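Local coordinates for period circadian protein homolog 2 (Mus musculus, PDB 3GDI) that works in the mammalian circadian clock, where it takes part in transcription regulation and probably forms protein contacts through its tandem PAS domains, at residues A30-L33 and V34-K37; S71-H74 and S75-P79. One frame throughout, in Å; residues are numbered along the deposited sequence.

Contact 1: A30-L33 and V34-K37; sequences AVSL and VSGK
Ser32 OG is gripped by two backbone amides from the turn that follows it. Ser35 N reaches it at 2.7 Å along a fairly straight path (164° at the hydrogen), and Val34 N gives a longer, more bent bond of 3.2 Å. The hydroxyl can sit there because it is swung opposite its own backbone nitrogen (chi1 168°), beside the carbonyl carbon, where it faces the amides of Val34 and Ser35. Ser35 lays its CB against the same serine, 3.5 Å from Ser32 CB. The carbonyl of Ser32 works as well: Gly36 N donates to Ser32 O at 2.9 Å. Side-chain oxygen and main-chain oxygen of one serine thus hold three successive amides, an ST motif. Gly36 has a positive phi of 99°, where a side chain would run into the carbonyl oxygen of Ser35.

The return limb is then closed by Ser32 N, which donates to Lys37 O at 2.9 Å. Lys37 O also takes a CA-H...O contact from Val31 CA, 3.4 Å away. Next to this, Val31 lays its CG1 branch against Gly36 O at 3.5 Å. Outside the turn, Val31 and Gly36 both meet Phe61, Val31 through its side chain and Gly36 by a backbone hydrogen bond.

Strands 26-31 and 38-41 form a beta hairpin of the PAS-A sheet, and this loop links them. Its chemistry implies a turn shaped by polar bonds, two between main-chain atoms and two from main-chain amides to the serine hydroxyl, with one serine supplying acceptors for amides that the reversal turns inward.

Contact 2: S71-H74 and S75-P79; sequences SVFH and SYTTP
Thr77 sets its CG2 methyl squarely over one face of the Phe73 ring, 3.8 Å from the centroid and only 9° off the normal, a CH-pi contact. The other branch, Thr77 OG1, donates a short 2.5 Å bond to Phe73 O; with chi1 at 56° it stands between its own backbone N and carbonyl carbon, where it faces that oxygen. Replacing Thr77 with an alanine would strip off both branches, and would probably leave Phe73 O without its hydroxyl partner and the ring face without its methyl cover. This is the tight, buried part: Phe73 also packs on Val62, Leu65 and, from strand 104-108, Phe104 and Cys106.

The looser flank is more exposed to solvent. There Val72 and Tyr76 run side by side, touching modestly at CG1 and CD2 (3.8 Å), while the tyrosine ring lies almost parallel to that of Phe104. His74 is exposed, yet its carbonyl is busy: Thr77 N donates to His74 O at 3.2 Å from above the carbonyl plane, and Thr78 OG1 sits 2.8 Å from both His74 O and Ser75 O.

A threonine hydroxyl that bonds the carbonyl four residues back is a familiar feature of helices; here it occurs in the short PAS helix 70-76 and the residues that follow it, packed against the antiparallel sheet.

In the fold
Contacts 1 and 2 belong to the same PAS-A region, their centres about 12 Å apart. Contact 1 sits at the sheet's edge, where the hairpin from strand 26-31 to 38-41 turns; contact 2 is nearer the centre of the chain, in helix 70-76, which covers strand 104-108 at the far edge of that sheet. Both are only partly buried, but contact 1 spends its buried serine on backbone amides, whereas contact 2 spends its buried threonine on a carbonyl and an aromatic face. They meet directly: Leu33 CD2 lies 3.3 Å from Pro79 CG, and Leu33 CD1 3.7 Å from Thr77 O, so Leu33 of the hairpin loop packs on a proline ring and a carbonyl oxygen at the C-terminal side of contact 2.

Contact 1: A30-L33 and V34-K37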
ATOM      1  N   ALA A  30     -14.794   7.657 -20.884  1.00 73.90           N
ATOM      2  CA  ALA A  30     -15.461   6.430 -20.467  1.00 73.53           C
ATOM      3  C   ALA A  30     -14.652   5.303 -21.077  1.00 72.80           C
ATOM      4  O   ALA A  30     -14.397   5.301 -22.276  1.00 72.71           O
ATOM      5  CB  ALA A  30     -16.890   6.402 -20.989  1.00 74.41           C
ATOM      6  N   VAL A  31     -14.253   4.343 -20.252  1.00 72.66           N
ATOM      7  CA  VAL A  31     -13.431   3.236 -20.719  1.00 72.63           C
ATOM      8  C   VAL A  31     -14.043   1.870 -20.449  1.00 74.16           C
ATOM      9  O   VAL A  31     -14.353   1.537 -19.308  1.00 75.52           O
ATOM     10  CB  VAL A  31     -12.038   3.300 -20.057  1.00 70.56           C
ATOM     11  CG1 VAL A  31     -11.205   2.092 -20.437  1.00 70.13           C
ATOM     12  CG2 VAL A  31     -11.342   4.573 -20.474  1.00 70.35           C
ATOM     13  N   SER A  32     -14.206   1.079 -21.506  1.00 74.92           N
ATOM     14  CA  SER A  32     -14.768  -0.256 -21.382  1.00 75.62           C
ATOM     15  C   SER A  32     -14.011  -1.023 -20.320  1.00 75.66           C
ATOM     16  O   SER A  32     -12.798  -1.179 -20.416  1.00 75.74           O
ATOM     17  CB  SER A  32     -14.660  -1.007 -22.705  1.00 77.71           C
ATOM     18  OG  SER A  32     -14.945  -2.387 -22.524  1.00 79.00           O
ATOM     19  N   LEU A  33     -14.729  -1.514 -19.316  1.00 76.44           N
ATOM     20  CA  LEU A  33     -14.102  -2.263 -18.237  1.00 78.25           C
ATOM     21  C   LEU A  33     -13.607  -3.626 -18.725  1.00 78.82           C
ATOM     22  O   LEU A  33     -12.843  -4.305 -18.040  1.00 78.62           O
ATOM     23  CB  LEU A  33     -15.093  -2.443 -17.084  1.00 78.90           C
ATOM     24  CG  LEU A  33     -14.471  -2.685 -15.706  1.00 79.15           C
ATOM     25  CD1 LEU A  33     -13.624  -1.481 -15.302  1.00 77.65           C
ATOM     26  CD2 LEU A  33     -15.575  -2.928 -14.690  1.00 79.52           C
ATOM     27  N   VAL A  34     -14.039  -4.014 -19.923  1.00 79.84           N
ATOM     28  CA  VAL A  34     -13.649  -5.291 -20.513  1.00 80.10           C
ATOM     29  C   VAL A  34     -12.599  -5.095 -21.610  1.00 80.36           C
ATOM     30  O   VAL A  34     -11.576  -5.780 -21.629  1.00 80.24           O
ATOM     31  CB  VAL A  34     -14.882  -6.017 -21.123  1.00 81.20           C
ATOM     32  CG1 VAL A  34     -14.476  -7.379 -21.663  1.00 81.77           C
ATOM     33  CG2 VAL A  34     -15.978  -6.166 -20.071  1.00 80.70           C
ATOM     34  N   SER A  35     -12.860  -4.149 -22.510  1.00 81.08           N
ATOM     35  CA  SER A  35     -11.963  -3.845 -23.630  1.00 81.10           C
ATOM     36  C   SER A  35     -10.746  -3.004 -23.263  1.00 80.18           C
ATOM     37  O   SER A  35      -9.614  -3.339 -23.608  1.00 79.06           O
ATOM     38  CB  SER A  35     -12.730  -3.102 -24.731  1.00 82.08           C
ATOM     39  OG  SER A  35     -13.737  -3.908 -25.317  1.00 86.94           O
ATOM     40  N   GLY A  36     -10.991  -1.904 -22.561  1.00 79.68           N
ATOM     41  CA  GLY A  36      -9.917  -1.003 -22.205  1.00 78.27           C
ATOM     42  C   GLY A  36     -10.014   0.090 -23.247  1.00 78.75           C
ATOM     43  O   GLY A  36      -9.283   1.075 -23.215  1.00 78.51           O
ATOM     44  N   LYS A  37     -10.952  -0.109 -24.173  1.00 79.18           N
ATOM     45  CA  LYS A  37     -11.217   0.819 -25.269  1.00 79.28           C
ATOM     46  C   LYS A  37     -11.889   2.091 -24.764  1.00 79.23           C
ATOM     47  O   LYS A  37     -12.676   2.053 -23.822  1.00 78.41           O
ATOM     48  CB  LYS A  37     -12.142   0.168 -26.303  1.00 79.51           C
ATOM     49  CG  LYS A  37     -11.603  -1.081 -26.989  1.00 82.07           C
ATOM     50  CD  LYS A  37     -10.613  -0.760 -28.102  1.00 83.42           C
ATOM     51  CE  LYS A  37     -10.227  -2.029 -28.855  1.00 84.17           C
ATOM     52  NZ  LYS A  37      -9.185  -1.805 -29.898  1.00 85.26           N
TER

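Contact 2: S71-H74 and S75-P79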
ATOM      1  N   SER A  71      -0.219   0.124 -14.409  1.00 46.58           N
ATOM      2  CA  SER A  71      -0.567  -0.796 -13.325  1.00 47.01           C
ATOM      3  C   SER A  71      -1.366  -0.040 -12.266  1.00 47.92           C
ATOM      4  O   SER A  71      -2.283  -0.594 -11.644  1.00 49.16           O
ATOM      5  CB  SER A  71       0.698  -1.393 -12.692  1.00 47.36           C
ATOM      6  OG  SER A  71       1.411  -0.431 -11.930  1.00 45.98           O
ATOM      7  N   VAL A  72      -1.017   1.231 -12.075  1.00 46.78           N
ATOM      8  CA  VAL A  72      -1.703   2.089 -11.113  1.00 46.79           C
ATOM      9  C   VAL A  72      -3.159   2.293 -11.540  1.00 47.27           C
ATOM     10  O   VAL A  72      -4.079   2.096 -10.750  1.00 46.97           O
ATOM     11  CB  VAL A  72      -0.989   3.461 -11.011  1.00 46.86           C
ATOM     12  CG1 VAL A  72      -1.747   4.395 -10.077  1.00 44.45           C
ATOM     13  CG2 VAL A  72       0.436   3.252 -10.519  1.00 45.96           C
ATOM     14  N   PHE A  73      -3.351   2.679 -12.799  1.00 48.43           N
ATOM     15  CA  PHE A  73      -4.676   2.914 -13.369  1.00 49.34           C
ATOM     16  C   PHE A  73      -5.603   1.714 -13.202  1.00 49.75           C
ATOM     17  O   PHE A  73      -6.758   1.867 -12.851  1.00 50.94           O
ATOM     18  CB  PHE A  73      -4.538   3.268 -14.861  1.00 48.42           C
ATOM     19  CG  PHE A  73      -5.848   3.333 -15.601  1.00 46.43           C
ATOM     20  CD1 PHE A  73      -6.428   2.182 -16.124  1.00 46.67           C
ATOM     21  CD2 PHE A  73      -6.507   4.544 -15.763  1.00 45.50           C
ATOM     22  CE1 PHE A  73      -7.647   2.237 -16.798  1.00 44.68           C
ATOM     23  CE2 PHE A  73      -7.720   4.611 -16.430  1.00 44.80           C
ATOM     24  CZ  PHE A  73      -8.293   3.452 -16.951  1.00 45.65           C
ATOM     25  N   HIS A  74      -5.095   0.520 -13.471  1.00 51.84           N
ATOM     26  CA  HIS A  74      -5.889  -0.697 -13.343  1.00 53.62           C
ATOM     27  C   HIS A  74      -6.259  -0.950 -11.890  1.00 56.81           C
ATOM     28  O   HIS A  74      -7.385  -1.345 -11.576  1.00 57.25           O
ATOM     29  CB  HIS A  74      -5.101  -1.886 -13.890  1.00 51.96           C
ATOM     30  CG  HIS A  74      -5.027  -1.920 -15.384  1.00 52.76           C
ATOM     31  ND1 HIS A  74      -3.915  -2.370 -16.066  1.00 51.01           N
ATOM     32  CD2 HIS A  74      -5.933  -1.569 -16.330  1.00 51.13           C
ATOM     33  CE1 HIS A  74      -4.140  -2.294 -17.366  1.00 50.99           C
ATOM     34  NE2 HIS A  74      -5.357  -1.811 -17.553  1.00 51.34           N
ATOM     35  N   SER A  75      -5.301  -0.718 -11.002  1.00 59.33           N
ATOM     36  CA  SER A  75      -5.530  -0.920  -9.576  1.00 60.02           C
ATOM     37  C   SER A  75      -6.677  -0.060  -9.038  1.00 59.95           C
ATOM     38  O   SER A  75      -7.537  -0.554  -8.318  1.00 62.09           O
ATOM     39  CB  SER A  75      -4.254  -0.620  -8.794  1.00 58.44           C
ATOM     40  OG  SER A  75      -4.538  -0.533  -7.413  1.00 59.80           O
ATOM     41  N   TYR A  76      -6.691   1.218  -9.398  1.00 58.91           N
ATOM     42  CA  TYR A  76      -7.724   2.132  -8.930  1.00 60.11           C
ATOM     43  C   TYR A  76      -9.009   2.093  -9.748  1.00 61.04           C
ATOM     44  O   TYR A  76      -9.975   2.772  -9.416  1.00 61.98           O
ATOM     45  CB  TYR A  76      -7.183   3.565  -8.906  1.00 61.69           C
ATOM     46  CG  TYR A  76      -6.265   3.878  -7.736  1.00 63.56           C
ATOM     47  CD1 TYR A  76      -6.784   4.136  -6.458  1.00 63.85           C
ATOM     48  CD2 TYR A  76      -4.879   3.928  -7.903  1.00 63.99           C
ATOM     49  CE1 TYR A  76      -5.947   4.443  -5.378  1.00 62.10           C
ATOM     50  CE2 TYR A  76      -4.031   4.233  -6.827  1.00 65.39           C
ATOM     51  CZ  TYR A  76      -4.575   4.489  -5.567  1.00 64.05           C
ATOM     52  OH  TYR A  76      -3.744   4.778  -4.510  1.00 61.65           O
ATOM     53  N   THR A  77      -9.025   1.310 -10.818  1.00 61.99           N
ATOM     54  CA  THR A  77     -10.214   1.217 -11.658  1.00 61.46           C
ATOM     55  C   THR A  77     -10.786  -0.184 -11.552  1.00 63.91           C
ATOM     56  O   THR A  77     -11.707  -0.551 -12.279  1.00 63.37           O
ATOM     57  CB  THR A  77      -9.891   1.534 -13.143  1.00 60.47           C
ATOM     58  OG1 THR A  77      -8.854   0.664 -13.611  1.00 59.10           O
ATOM     59  CG2 THR A  77      -9.439   2.977 -13.296  1.00 57.28           C
ATOM     60  N   THR A  78     -10.224  -0.962 -10.632  1.00 66.85           N
ATOM     61  CA  THR A  78     -10.666  -2.329 -10.381  1.00 69.37           C
ATOM     62  C   THR A  78     -12.133  -2.288  -9.962  1.00 71.81           C
ATOM     63  O   THR A  78     -12.510  -1.512  -9.085  1.00 73.00           O
ATOM     64  CB  THR A  78      -9.846  -2.973  -9.243  1.00 68.84           C
ATOM     65  OG1 THR A  78      -8.449  -2.913  -9.563  1.00 67.45           O
ATOM     66  CG2 THR A  78     -10.253  -4.419  -9.046  1.00 67.77           C
ATOM     67  N   PRO A  79     -12.980  -3.122 -10.588  1.00 74.07           N
ATOM     68  CA  PRO A  79     -14.418  -3.211 -10.313  1.00 75.39           C
ATOM     69  C   PRO A  79     -14.855  -3.206  -8.846  1.00 76.56           C
ATOM     70  O   PRO A  79     -15.624  -2.334  -8.445  1.00 75.80           O
ATOM     71  CB  PRO A  79     -14.818  -4.489 -11.032  1.00 74.94           C
ATOM     72  CG  PRO A  79     -13.963  -4.424 -12.251  1.00 75.45           C
ATOM     73  CD  PRO A  79     -12.609  -4.036 -11.683  1.00 75.26           C
TER